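Local atomic coordinates of TerD domain-containing protein (Streptomyces coelicolor A3, PDB entry 2QZ7), a protein that is of unknown function but belongs to the TerD family, related to tellurium-resistance proteins, and binds sodium ions. Residues Leu97-Val111 with Ala152-Trp166. Numbering follows the deposited sequence.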
# COMPACT_ATOMS: atom_id res chain seq x y z
N LEU A 97 -11.94 -5.95 -5.71
CA LEU A 97 -12.34 -4.68 -6.35
C LEU A 97 -13.78 -4.69 -6.89
O LEU A 97 -14.54 -3.74 -6.72
CB LEU A 97 -11.33 -4.33 -7.46
CG LEU A 97 -9.88 -4.11 -6.96
CD1 LEU A 97 -8.94 -3.84 -8.13
CD2 LEU A 97 -9.78 -2.98 -6.00
N ASP A 98 -14.16 -5.80 -7.51
CA ASP A 98 -15.48 -5.94 -8.12
C ASP A 98 -16.61 -5.88 -7.10
O ASP A 98 -17.74 -5.65 -7.47
CB ASP A 98 -15.54 -7.21 -8.98
CG ASP A 98 -15.36 -8.51 -8.17
OD1 ASP A 98 -15.87 -9.54 -8.65
OD2 ASP A 98 -14.68 -8.54 -7.10
N ARG A 99 -16.28 -6.01 -5.82
CA ARG A 99 -17.28 -6.01 -4.74
C ARG A 99 -17.39 -4.69 -3.99
O ARG A 99 -18.22 -4.55 -3.09
CB ARG A 99 -16.98 -7.16 -3.77
CG ARG A 99 -17.28 -8.54 -4.38
CD ARG A 99 -16.88 -9.65 -3.41
NE ARG A 99 -17.29 -9.33 -2.04
CZ ARG A 99 -16.55 -9.55 -0.95
NH1 ARG A 99 -17.05 -9.21 0.24
NH2 ARG A 99 -15.33 -10.10 -1.03
N LEU A 100 -16.56 -3.71 -4.35
CA LEU A 100 -16.65 -2.35 -3.83
C LEU A 100 -17.90 -1.64 -4.33
O LEU A 100 -18.26 -1.75 -5.51
CB LEU A 100 -15.43 -1.53 -4.25
CG LEU A 100 -14.09 -1.96 -3.65
CD1 LEU A 100 -12.90 -1.28 -4.34
CD2 LEU A 100 -14.10 -1.62 -2.17
N SER A 101 -18.52 -0.88 -3.42
CA SER A 101 -19.65 0.03 -3.71
C SER A 101 -19.36 0.83 -4.97
O SER A 101 -18.23 1.25 -5.17
CB SER A 101 -19.80 1.01 -2.54
OG SER A 101 -20.65 2.11 -2.89
N PRO A 102 -20.39 1.08 -5.82
CA PRO A 102 -20.20 1.95 -6.98
C PRO A 102 -19.74 3.35 -6.57
O PRO A 102 -19.02 4.02 -7.30
CB PRO A 102 -21.61 2.00 -7.62
CG PRO A 102 -22.22 0.71 -7.23
CD PRO A 102 -21.76 0.54 -5.79
N SER A 103 -20.15 3.79 -5.39
CA SER A 103 -19.74 5.08 -4.87
C SER A 103 -18.22 5.20 -4.53
O SER A 103 -17.73 6.29 -4.29
CB SER A 103 -20.61 5.48 -3.68
OG SER A 103 -20.34 4.65 -2.55
N ILE A 104 -17.47 4.09 -4.53
CA ILE A 104 -15.99 4.14 -4.41
C ILE A 104 -15.39 3.91 -5.80
O ILE A 104 -15.64 2.88 -6.43
CB ILE A 104 -15.46 3.08 -3.40
CG1 ILE A 104 -15.86 3.47 -1.98
CG2 ILE A 104 -13.89 2.89 -3.49
CD1 ILE A 104 -15.70 2.38 -1.03
N ALA A 105 -14.58 4.84 -6.27
CA ALA A 105 -14.09 4.79 -7.64
C ALA A 105 -12.58 4.82 -7.77
O ALA A 105 -12.03 4.77 -8.91
CB ALA A 105 -14.74 5.94 -8.52
N ARG A 106 -11.89 4.91 -6.63
CA ARG A 106 -10.44 4.93 -6.62
C ARG A 106 -9.92 4.29 -5.34
O ARG A 106 -10.47 4.52 -4.25
CB ARG A 106 -9.95 6.39 -6.75
CG ARG A 106 -8.44 6.57 -6.69
CD ARG A 106 -8.12 8.04 -7.17
NE ARG A 106 -6.67 8.24 -7.21
CZ ARG A 106 -5.94 8.86 -6.29
NH1 ARG A 106 -6.49 9.39 -5.19
NH2 ARG A 106 -4.63 8.95 -6.47
N VAL A 107 -8.87 3.48 -5.50
CA VAL A 107 -8.16 2.87 -4.41
C VAL A 107 -6.66 3.12 -4.60
O VAL A 107 -6.13 2.96 -5.71
CB VAL A 107 -8.44 1.33 -4.30
CG1 VAL A 107 -7.66 0.72 -3.10
CG2 VAL A 107 -9.93 1.10 -4.17
N ILE A 108 -5.97 3.51 -3.54
CA ILE A 108 -4.54 3.57 -3.61
C ILE A 108 -3.87 2.77 -2.53
O ILE A 108 -4.31 2.78 -1.38
CB ILE A 108 -3.98 5.01 -3.85
CG1 ILE A 108 -2.52 5.21 -3.57
CG2 ILE A 108 -4.78 6.12 -3.23
CD1 ILE A 108 -2.06 6.34 -4.64
N VAL A 109 -2.83 2.04 -2.90
CA VAL A 109 -2.15 1.19 -1.90
C VAL A 109 -0.69 1.57 -1.88
O VAL A 109 -0.12 1.93 -2.91
CB VAL A 109 -2.40 -0.33 -2.19
CG1 VAL A 109 -1.86 -0.70 -3.51
CG2 VAL A 109 -1.77 -1.22 -1.08
N GLY A 110 -0.11 1.54 -0.69
CA GLY A 110 1.29 1.88 -0.48
C GLY A 110 1.87 1.13 0.71
O GLY A 110 1.23 0.21 1.27
N VAL A 111 3.08 1.49 1.06
CA VAL A 111 3.81 0.86 2.12
C VAL A 111 4.42 1.96 2.97
O VAL A 111 5.04 2.91 2.46
CB VAL A 111 4.88 -0.13 1.58
CG1 VAL A 111 5.82 -0.65 2.72
CG2 VAL A 111 4.22 -1.34 0.85
N ALA A 152 7.72 6.44 3.48
CA ALA A 152 6.51 5.78 3.04
C ALA A 152 6.40 5.99 1.53
O ALA A 152 7.02 6.92 0.98
CB ALA A 152 5.27 6.35 3.79
N ALA A 153 5.65 5.13 0.85
CA ALA A 153 5.47 5.22 -0.61
C ALA A 153 4.17 4.63 -1.11
O ALA A 153 3.79 3.53 -0.71
CB ALA A 153 6.64 4.55 -1.35
N THR A 154 3.50 5.30 -2.04
CA THR A 154 2.39 4.64 -2.76
C THR A 154 3.06 3.69 -3.76
O THR A 154 4.21 3.95 -4.15
CB THR A 154 1.49 5.65 -3.50
OG1 THR A 154 2.30 6.50 -4.32
CG2 THR A 154 0.77 6.50 -2.48
N VAL A 155 2.39 2.59 -4.13
CA VAL A 155 2.92 1.72 -5.17
C VAL A 155 1.92 1.52 -6.35
O VAL A 155 2.37 1.31 -7.49
CB VAL A 155 3.42 0.31 -4.64
CG1 VAL A 155 4.37 0.45 -3.39
CG2 VAL A 155 2.29 -0.59 -4.35
N ALA A 156 0.60 1.58 -6.09
CA ALA A 156 -0.38 1.23 -7.13
C ALA A 156 -1.69 1.98 -6.95
O ALA A 156 -2.14 2.21 -5.82
CB ALA A 156 -0.65 -0.31 -7.12
N GLU A 157 -2.31 2.31 -8.08
CA GLU A 157 -3.60 2.97 -8.07
C GLU A 157 -4.61 2.10 -8.84
O GLU A 157 -4.30 1.65 -9.95
CB GLU A 157 -3.48 4.34 -8.77
CG GLU A 157 -4.77 5.09 -8.83
CD GLU A 157 -4.76 6.28 -9.75
OE1 GLU A 157 -4.65 6.07 -10.99
OE2 GLU A 157 -4.90 7.41 -9.24
N PHE A 158 -5.79 1.86 -8.27
CA PHE A 158 -6.90 1.26 -9.00
C PHE A 158 -8.01 2.30 -9.13
O PHE A 158 -8.36 2.99 -8.15
CB PHE A 158 -7.40 -0.03 -8.32
CG PHE A 158 -6.28 -0.96 -7.90
CD1 PHE A 158 -5.69 -1.82 -8.82
CD2 PHE A 158 -5.81 -0.94 -6.60
CE1 PHE A 158 -4.62 -2.66 -8.44
CE2 PHE A 158 -4.77 -1.80 -6.18
CZ PHE A 158 -4.16 -2.64 -7.12
N THR A 159 -8.53 2.46 -10.36
CA THR A 159 -9.60 3.41 -10.66
C THR A 159 -10.60 2.74 -11.59
O THR A 159 -10.23 1.83 -12.36
CB THR A 159 -9.07 4.74 -11.31
OG1 THR A 159 -8.34 4.44 -12.49
CG2 THR A 159 -8.16 5.50 -10.37
N ARG A 160 -11.86 3.16 -11.51
CA ARG A 160 -12.92 2.67 -12.41
C ARG A 160 -12.98 3.39 -13.78
O ARG A 160 -12.79 4.62 -13.89
CB ARG A 160 -14.31 2.80 -11.76
CG ARG A 160 -14.56 1.98 -10.49
CD ARG A 160 -16.03 2.17 -10.04
NE ARG A 160 -16.35 1.44 -8.81
CZ ARG A 160 -16.80 0.19 -8.79
NH1 ARG A 160 -16.96 -0.46 -9.94
NH2 ARG A 160 -17.07 -0.44 -7.65
N ASN A 161 -13.27 2.60 -14.81
CA ASN A 161 -13.63 3.10 -16.14
C ASN A 161 -14.92 3.90 -16.18
O ASN A 161 -15.64 4.03 -15.18
CB ASN A 161 -13.77 1.93 -17.13
CG ASN A 161 -12.51 1.72 -17.95
OD1 ASN A 161 -11.53 2.44 -17.77
ND2 ASN A 161 -12.55 0.77 -18.88
N ALA A 162 -15.21 4.45 -17.36
CA ALA A 162 -16.55 4.93 -17.66
C ALA A 162 -17.52 3.74 -17.56
O ALA A 162 -18.61 3.85 -16.97
CB ALA A 162 -16.60 5.59 -19.03
N SER A 163 -17.11 2.58 -18.10
CA SER A 163 -17.92 1.36 -18.02
C SER A 163 -17.87 0.70 -16.63
O SER A 163 -18.57 -0.29 -16.37
CB SER A 163 -17.54 0.37 -19.14
OG SER A 163 -16.64 -0.64 -18.67
N GLY A 164 -17.03 1.24 -15.74
CA GLY A 164 -17.03 0.84 -14.34
C GLY A 164 -16.00 -0.21 -14.02
O GLY A 164 -15.83 -0.58 -12.86
N ALA A 165 -15.33 -0.72 -15.05
CA ALA A 165 -14.25 -1.69 -14.82
C ALA A 165 -13.01 -1.04 -14.19
O ALA A 165 -12.62 0.07 -14.57
CB ALA A 165 -13.87 -2.40 -16.10
N TRP A 166 -12.42 -1.77 -13.24
CA TRP A 166 -11.18 -1.41 -12.56
C TRP A 166 -9.92 -1.57 -13.37
O TRP A 166 -9.66 -2.63 -13.94
CB TRP A 166 -11.04 -2.23 -11.28
CG TRP A 166 -12.06 -1.87 -10.27
CD1 TRP A 166 -13.24 -2.50 -10.06
CD2 TRP A 166 -12.03 -0.75 -9.35
NE1 TRP A 166 -13.94 -1.86 -9.06
CE2 TRP A 166 -13.22 -0.79 -8.61
CE3 TRP A 166 -11.10 0.26 -9.07
CZ2 TRP A 166 -13.53 0.16 -7.63
CZ3 TRP A 166 -11.38 1.19 -8.10
CH2 TRP A 166 -12.59 1.14 -7.38
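Leu97 lays CB over one face of the Trp166 indole, 3.8 Å from the five-membered-ring centroid, and sends CD1 off-centre onto the Phe158 ring. Leu100 CD1 meets the far end of that indole, 3.6 Å from Trp166 CZ2. Arg160, whose CG lies over the rim of the opposite indole face, reaches into the Ser101-Ile104 type I turn. Arg160 NE donates to Ile104 O at 2.9 Å, nearly straight (168°) and in the guanidinium plane, while NH2 bonds Ser101 O from above the carbonyl plane, across from Ile104 N. From Ala105 onward the segments are neighbouring antiparallel strands, 104-113 and 152-160, in one of two five-stranded sheets of this TerD domain. Arg106, CG anti to the backbone N (chi1 177°), extends to a side-on salt bridge with Glu157, NE (2.8 Å) and NH2 both donating to OE2, the guanidinium and carboxylate planes 84° apart. Val107 and Phe158, a hydrogen-bonded pair, lie on the face opposite Arg106, toward strand 26-31. Ile108 packs CD1 on Thr154 CG2 at 3.6 Å. A classic bulge follows, Val109 O accepting from both Val155 N (2.9 Å) and Ala156 N. Gly110 passes Thr154, CA to CA 3.7 Å, and Val111 exchanges two backbone bonds with Ala153.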